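Local structure of purine phosphoribosyltransferase (Pyrococcus horikoshii, 1VDM) at residues Asp2-Trp8 / Lys138-Trp144; Asp91-Gly96 / Ala120-Ser126. The protein probably transfers a phosphoribosyl group from PRPP to purine bases. One frame throughout, in Å; residues are numbered along the deposited sequence.

Contact 1 (Asp2-Trp8 / Lys138-Trp144); sequences DKVYLTW and KWIVFPW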
loop_
_atom_site.group_PDB
_atom_site.type_symbol
_atom_site.label_atom_id
_atom_site.label_comp_id
_atom_site.label_asym_id
_atom_site.label_seq_id
_atom_site.Cartn_x
_atom_site.Cartn_y
_atom_site.Cartn_z
ATOM N N ASP G 2 22.779 0.629 -40.050
ATOM C CA ASP G 2 22.355 -0.455 -40.928
ATOM C C ASP G 2 21.917 -1.682 -40.137
ATOM O O ASP G 2 22.068 -2.823 -40.589
ATOM C CB ASP G 2 23.492 -0.829 -41.887
ATOM C CG ASP G 2 24.849 -0.880 -41.196
ATOM O OD1 ASP G 2 25.009 -1.668 -40.233
ATOM O OD2 ASP G 2 25.755 -0.126 -41.620
ATOM N N LYS G 3 21.389 -1.434 -38.944
ATOM C CA LYS G 3 20.896 -2.491 -38.077
ATOM C C LYS G 3 19.428 -2.216 -37.762
ATOM O O LYS G 3 18.958 -1.077 -37.862
ATOM C CB LYS G 3 21.696 -2.529 -36.779
ATOM C CG LYS G 3 23.073 -3.137 -36.894
ATOM C CD LYS G 3 23.800 -3.043 -35.564
ATOM C CE LYS G 3 25.141 -3.744 -35.609
ATOM N NZ LYS G 3 25.863 -3.604 -34.318
ATOM N N VAL G 4 18.695 -3.261 -37.401
ATOM C CA VAL G 4 17.285 -3.101 -37.052
ATOM C C VAL G 4 17.104 -3.318 -35.551
ATOM O O VAL G 4 17.362 -4.410 -35.033
ATOM C CB VAL G 4 16.380 -4.092 -37.833
ATOM C CG1 VAL G 4 14.968 -4.111 -37.242
ATOM C CG2 VAL G 4 16.315 -3.679 -39.276
ATOM N N TYR G 5 16.673 -2.263 -34.862
ATOM C CA TYR G 5 16.457 -2.321 -33.413
ATOM C C TYR G 5 14.990 -2.517 -33.047
ATOM O O TYR G 5 14.239 -1.555 -32.928
ATOM C CB TYR G 5 16.972 -1.045 -32.729
ATOM C CG TYR G 5 18.443 -0.814 -32.914
ATOM C CD1 TYR G 5 18.939 -0.277 -34.107
ATOM C CD2 TYR G 5 19.352 -1.175 -31.919
ATOM C CE1 TYR G 5 20.306 -0.108 -34.305
ATOM C CE2 TYR G 5 20.722 -1.012 -32.107
ATOM C CZ TYR G 5 21.191 -0.481 -33.302
ATOM O OH TYR G 5 22.540 -0.345 -33.506
ATOM N N LEU G 6 14.600 -3.767 -32.862
ATOM C CA LEU G 6 13.243 -4.150 -32.474
ATOM C C LEU G 6 12.918 -3.749 -31.029
ATOM O O LEU G 6 13.612 -4.107 -30.087
ATOM C CB LEU G 6 13.110 -5.665 -32.638
ATOM C CG LEU G 6 12.803 -6.073 -34.081
ATOM C CD1 LEU G 6 12.356 -7.533 -34.190
ATOM C CD2 LEU G 6 11.692 -5.236 -34.711
ATOM N N THR G 7 11.829 -3.003 -30.814
ATOM C CA THR G 7 11.399 -2.620 -29.454
ATOM C C THR G 7 10.686 -3.790 -28.773
ATOM O O THR G 7 10.311 -4.763 -29.430
ATOM C CB THR G 7 10.394 -1.466 -29.460
ATOM O OG1 THR G 7 9.151 -1.929 -29.996
ATOM C CG2 THR G 7 10.905 -0.315 -30.270
ATOM N N TRP G 8 10.500 -3.698 -27.458
ATOM C CA TRP G 8 9.797 -4.766 -26.735
ATOM C C TRP G 8 8.325 -4.807 -27.159
ATOM O O TRP G 8 7.739 -5.879 -27.226
ATOM C CB TRP G 8 9.888 -4.575 -25.211
ATOM C CG TRP G 8 11.109 -5.164 -24.580
ATOM C CD1 TRP G 8 12.144 -4.479 -24.008
ATOM C CD2 TRP G 8 11.434 -6.554 -24.459
ATOM N NE1 TRP G 8 13.092 -5.354 -23.541
ATOM C CE2 TRP G 8 12.685 -6.634 -23.803
ATOM C CE3 TRP G 8 10.794 -7.739 -24.840
ATOM C CZ2 TRP G 8 13.311 -7.851 -23.521
ATOM C CZ3 TRP G 8 11.417 -8.953 -24.562
ATOM C CH2 TRP G 8 12.666 -8.998 -23.908
ATOM N N LYS G 138 19.011 -6.865 -42.958
ATOM C CA LYS G 138 19.904 -6.248 -41.990
ATOM C C LYS G 138 20.097 -7.117 -40.759
ATOM O O LYS G 138 19.407 -8.126 -40.576
ATOM C CB LYS G 138 19.353 -4.898 -41.545
ATOM C CG LYS G 138 19.212 -3.873 -42.648
ATOM C CD LYS G 138 18.898 -2.516 -42.049
ATOM C CE LYS G 138 18.671 -1.471 -43.116
ATOM N NZ LYS G 138 18.282 -0.170 -42.506
ATOM N N TRP G 139 21.056 -6.733 -39.921
ATOM C CA TRP G 139 21.284 -7.466 -38.686
ATOM C C TRP G 139 20.269 -6.910 -37.683
ATOM O O TRP G 139 20.089 -5.685 -37.569
ATOM C CB TRP G 139 22.712 -7.265 -38.175
ATOM C CG TRP G 139 22.950 -7.894 -36.828
ATOM C CD1 TRP G 139 22.831 -7.289 -35.608
ATOM C CD2 TRP G 139 23.305 -9.258 -36.564
ATOM N NE1 TRP G 139 23.089 -8.191 -34.601
ATOM C CE2 TRP G 139 23.383 -9.406 -35.159
ATOM C CE3 TRP G 139 23.563 -10.371 -37.376
ATOM C CZ2 TRP G 139 23.711 -10.620 -34.549
ATOM C CZ3 TRP G 139 23.889 -11.581 -36.767
ATOM C CH2 TRP G 139 23.960 -11.693 -35.366
ATOM N N ILE G 140 19.590 -7.812 -36.979
ATOM C CA ILE G 140 18.583 -7.401 -36.009
ATOM C C ILE G 140 19.073 -7.399 -34.566
ATOM O O ILE G 140 19.563 -8.413 -34.060
ATOM C CB ILE G 140 17.337 -8.315 -36.056
ATOM C CG1 ILE G 140 16.854 -8.480 -37.491
ATOM C CG2 ILE G 140 16.214 -7.702 -35.215
ATOM C CD1 ILE G 140 15.784 -9.518 -37.632
ATOM N N VAL G 141 18.940 -6.250 -33.911
ATOM C CA VAL G 141 19.310 -6.146 -32.504
ATOM C C VAL G 141 18.000 -6.225 -31.734
ATOM O O VAL G 141 17.170 -5.324 -31.813
ATOM C CB VAL G 141 19.993 -4.807 -32.163
ATOM C CG1 VAL G 141 20.351 -4.788 -30.691
ATOM C CG2 VAL G 141 21.236 -4.616 -33.018
ATOM N N PHE G 142 17.807 -7.319 -31.010
ATOM C CA PHE G 142 16.590 -7.502 -30.231
ATOM C C PHE G 142 16.582 -6.654 -28.952
ATOM O O PHE G 142 17.633 -6.190 -28.491
ATOM C CB PHE G 142 16.400 -8.984 -29.911
ATOM C CG PHE G 142 16.079 -9.813 -31.111
ATOM C CD1 PHE G 142 17.055 -10.606 -31.713
ATOM C CD2 PHE G 142 14.799 -9.786 -31.663
ATOM C CE1 PHE G 142 16.760 -11.371 -32.854
ATOM C CE2 PHE G 142 14.494 -10.546 -32.806
ATOM C CZ PHE G 142 15.476 -11.338 -33.401
ATOM N N PRO G 143 15.386 -6.455 -28.353
ATOM C CA PRO G 143 15.227 -5.654 -27.131
ATOM C C PRO G 143 16.034 -6.179 -25.948
ATOM O O PRO G 143 16.373 -5.423 -25.042
ATOM C CB PRO G 143 13.724 -5.725 -26.853
ATOM C CG PRO G 143 13.124 -6.263 -28.101
ATOM C CD PRO G 143 14.144 -7.188 -28.649
ATOM N N TRP G 144 16.335 -7.472 -25.957
ATOM C CA TRP G 144 17.091 -8.089 -24.868
ATOM C C TRP G 144 18.593 -8.233 -25.137
ATOM O O TRP G 144 19.302 -8.913 -24.392
ATOM C CB TRP G 144 16.507 -9.466 -24.563
ATOM C CG TRP G 144 16.680 -10.446 -25.670
ATOM C CD1 TRP G 144 17.775 -11.241 -25.907
ATOM C CD2 TRP G 144 15.727 -10.759 -26.700
ATOM N NE1 TRP G 144 17.557 -12.033 -27.028
ATOM C CE2 TRP G 144 16.309 -11.756 -27.529
ATOM C CE3 TRP G 144 14.441 -10.299 -27.003
ATOM C CZ2 TRP G 144 15.645 -12.294 -28.633
ATOM C CZ3 TRP G 144 13.778 -10.841 -28.110
ATOM C CH2 TRP G 144 14.384 -11.825 -28.907
HETATM O O HOH W 1 16.543 -3.720 -29.738
#
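Val-4 and Tyr-5 run parallel to Ile-140 and Val-141, the two short strand axes 28° apart in direction and 4.6 Å from each other at closest. Val-4 is gripped at both ends: its N gives a nearly straight bond to Trp-139 O (2.8 Å), and its O takes Val-141 N (2.7 Å). Farther on, the more bent bond from Leu-6 N to Val-141 O lengthens to 3.2 Å, and a water bridges that O to Leu-6 O. Val-141 lies beside Tyr-5, CG2 off-centre over the phenol ring, 4.2 Å from its centroid. Leu-6 CG, beside its own N and anti to the carbonyl carbon (chi1 -83°), lies 3.9 Å from Ile-140 CG2. Pro-143 CB sits over the five-membered ring of Trp-8, whose CZ2 meets Trp-144 CB at 3.7 Å. With an alanine at Trp-8, Pro-143 would probably lose its aromatic cover, and Asp-12 of a third subunit its NE1 partner. Pairing an N-terminal segment with a late one is consistent with the hood of type I phosphoribosyltransferases. Trp-8 opens helix 8-23 and, with Trp-144, rests on Ile-39 of helix 38-47, while Ile-140 and Phe-142 pack against Val-92 of strand 92-93.

Contact 2 (Asp91-Gly96 / Ala120-Ser126); sequences DVSDTG and AMKPWTS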
loop_
_atom_site.group_PDB
_atom_site.type_symbol
_atom_site.label_atom_id
_atom_site.label_comp_id
_atom_site.label_asym_id
_atom_site.label_seq_id
_atom_site.Cartn_x
_atom_site.Cartn_y
_atom_site.Cartn_z
ATOM N N ASP G 91 14.072 -16.751 -32.476
ATOM C CA ASP G 91 13.881 -15.321 -32.733
ATOM C C ASP G 91 13.929 -14.961 -34.227
ATOM O O ASP G 91 13.168 -14.140 -34.722
ATOM C CB ASP G 91 14.907 -14.498 -31.928
ATOM C CG ASP G 91 16.328 -15.024 -32.135
ATOM O OD1 ASP G 91 16.460 -16.128 -32.668
ATOM O OD2 ASP G 91 17.271 -14.353 -31.717
ATOM N N VAL G 92 14.880 -15.578 -34.953
ATOM C CA VAL G 92 14.978 -15.270 -36.376
ATOM C C VAL G 92 15.697 -16.367 -37.165
ATOM O O VAL G 92 16.607 -17.032 -36.691
ATOM C CB VAL G 92 15.724 -13.944 -36.534
ATOM C CG1 VAL G 92 17.153 -14.084 -36.013
ATOM C CG2 VAL G 92 15.765 -13.541 -37.996
ATOM N N SER G 93 15.221 -16.561 -38.408
ATOM C CA SER G 93 15.849 -17.540 -39.286
ATOM C C SER G 93 16.821 -16.860 -40.251
ATOM O O SER G 93 16.444 -16.330 -41.288
ATOM C CB SER G 93 14.733 -18.224 -40.080
ATOM O OG SER G 93 15.187 -19.494 -40.547
ATOM N N ASP G 94 18.113 -16.842 -39.864
ATOM C CA ASP G 94 19.093 -16.166 -40.703
ATOM C C ASP G 94 19.583 -17.067 -41.837
ATOM O O ASP G 94 19.252 -16.888 -43.000
ATOM C CB ASP G 94 20.274 -15.729 -39.840
ATOM C CG ASP G 94 21.016 -14.620 -40.570
ATOM O OD1 ASP G 94 21.710 -13.858 -39.898
ATOM O OD2 ASP G 94 20.891 -14.527 -41.789
ATOM N N THR G 95 20.442 -18.042 -41.483
ATOM C CA THR G 95 20.881 -18.989 -42.497
ATOM C C THR G 95 20.096 -20.298 -42.434
ATOM O O THR G 95 20.041 -21.063 -43.389
ATOM C CB THR G 95 22.375 -19.260 -42.302
ATOM O OG1 THR G 95 22.585 -19.842 -41.010
ATOM C CG2 THR G 95 23.159 -17.948 -42.393
ATOM N N GLY G 96 19.472 -20.538 -41.283
ATOM C CA GLY G 96 18.694 -21.750 -41.092
ATOM C C GLY G 96 19.587 -22.852 -40.575
ATOM O O GLY G 96 19.186 -24.008 -40.428
ATOM N N ALA G 120 11.283 -13.156 -36.888
ATOM C CA ALA G 120 11.697 -12.671 -38.199
ATOM C C ALA G 120 12.509 -13.693 -38.977
ATOM O O ALA G 120 12.966 -14.697 -38.432
ATOM C CB ALA G 120 12.509 -11.392 -38.044
ATOM N N MET G 121 12.676 -13.427 -40.266
ATOM C CA MET G 121 13.456 -14.302 -41.130
ATOM C C MET G 121 14.185 -13.464 -42.162
ATOM O O MET G 121 13.771 -12.347 -42.484
ATOM C CB MET G 121 12.566 -15.312 -41.862
ATOM C CG MET G 121 11.782 -14.728 -43.030
ATOM S SD MET G 121 12.049 -15.601 -44.609
ATOM C CE MET G 121 11.989 -14.223 -45.748
ATOM N N LYS G 122 15.280 -14.010 -42.673
ATOM C CA LYS G 122 16.061 -13.331 -43.694
ATOM C C LYS G 122 15.890 -14.111 -45.000
ATOM O O LYS G 122 15.937 -15.344 -45.009
ATOM C CB LYS G 122 17.516 -13.235 -43.239
ATOM C CG LYS G 122 17.676 -12.223 -42.108
ATOM C CD LYS G 122 19.016 -12.312 -41.422
ATOM C CE LYS G 122 19.220 -11.130 -40.492
ATOM N NZ LYS G 122 20.574 -11.137 -39.880
ATOM N N PRO G 123 15.668 -13.394 -46.116
ATOM C CA PRO G 123 15.459 -13.911 -47.475
ATOM C C PRO G 123 16.205 -15.172 -47.915
ATOM O O PRO G 123 15.639 -16.032 -48.591
ATOM C CB PRO G 123 15.804 -12.711 -48.351
ATOM C CG PRO G 123 15.348 -11.562 -47.529
ATOM C CD PRO G 123 15.848 -11.930 -46.145
ATOM N N TRP G 124 17.465 -15.291 -47.528
ATOM C CA TRP G 124 18.272 -16.424 -47.946
ATOM C C TRP G 124 18.214 -17.688 -47.116
ATOM O O TRP G 124 18.684 -18.737 -47.560
ATOM C CB TRP G 124 19.732 -15.992 -48.025
ATOM C CG TRP G 124 20.190 -15.283 -46.805
ATOM C CD1 TRP G 124 20.520 -15.843 -45.610
ATOM C CD2 TRP G 124 20.338 -13.866 -46.644
ATOM N NE1 TRP G 124 20.864 -14.865 -44.709
ATOM C CE2 TRP G 124 20.761 -13.641 -45.317
ATOM C CE3 TRP G 124 20.152 -12.764 -47.492
ATOM C CZ2 TRP G 124 21.004 -12.355 -44.815
ATOM C CZ3 TRP G 124 20.392 -11.487 -46.993
ATOM C CH2 TRP G 124 20.814 -11.295 -45.665
ATOM N N THR G 125 17.646 -17.600 -45.919
ATOM C CA THR G 125 17.554 -18.752 -45.023
ATOM C C THR G 125 17.202 -20.063 -45.738
ATOM O O THR G 125 16.463 -20.072 -46.721
ATOM C CB THR G 125 16.494 -18.508 -43.939
ATOM O OG1 THR G 125 16.491 -19.608 -43.024
ATOM C CG2 THR G 125 15.119 -18.386 -44.565
ATOM N N SER G 126 17.737 -21.169 -45.233
ATOM C CA SER G 126 17.462 -22.474 -45.811
ATOM C C SER G 126 16.268 -23.106 -45.097
ATOM O O SER G 126 15.872 -24.230 -45.404
ATOM C CB SER G 126 18.681 -23.387 -45.675
ATOM O OG SER G 126 18.904 -23.743 -44.321
#
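Trp-124 turns the edge of its indole to Asp-94, with Thr-95 CA near the same rim, while CB of Lys-122, two residues earlier, lies over one ring face. Trp-124 NE1 donates to Asp-94 OD2 at 2.9 Å, meeting that oxygen nearly head-on along its C-O bond, with the carboxylate and ring planes 34° apart. The other oxygen, Asp-94 OD1, makes a salt bridge with Lys-122 NZ (2.9 Å), which comes from above the carboxylate plane. With CG anti to the backbone N (chi1 -159°), Asp-94 swings its acid group back to these two partners although its CB points away, and having one bond on each oxygen limits how far the carboxylate can rotate. Just before these residues, two short strands pair in parallel: Ala-120 N bonds to Asp-91 O, Ser-93 N to Ala-120 O, and Lys-122 N to Ser-93 O (2.9 Å). Val-92 CG2 touches Ala-120 CB at 3.9 Å. The sequence of 91-96 matches part of the PRPP-binding signature of type I phosphoribosyltransferases, whose loop in relatives holds the 5'-phosphate, and here it leads into helix 97-107. The type I turn from Lys-122 to Thr-125 lies alongside. Thr-125 OG1 donates to Ser-93 OG at 2.8 Å; the chain of bonds continues at both ends, since Val-127 N donates to Thr-125 OG1 and Ser-93 OG bonds to Val-127 O. Ser-126 N reaches Thr-95 O (3.0 Å) from above the carbonyl plane, and Ser-126 OG bonds to Glu-100 of the helix. Gly-96, at the helix N-cap, has a positive phi of 88°; a CB there would run into the preceding carbonyl and Ser-126 OG. On the far side of strand 120-121, Met-121 makes backbone hydrogen bonds with Phe-134 of strand 134-135.

Overall arrangement
Contact 2 is nested inside the chain loop that contact 1 closes: the order is 2-8, 91-96, 120-126, 138-144, all within the phosphoribosyltransferase domain. Their centres are about 14 Å apart, yet they touch: Ile-140 CD1 packs 3.8 Å from Ala-120 CB, and Phe-142 leans on Asp-91. The two-stranded sheet of contact 1 thus rests on the three-stranded sheet of 92-93, 120-121 and 134-135, in which 92-93 and 120-121 follow strands 85-90 and 113-118 of the main five-stranded sheet. Contact 1 lies farther out and meets other subunits; no other chain touches contact 2, so its strand pair, leading into the probable phosphate-binding loop, lies within one subunit while its base packs against the part that meets other subunits.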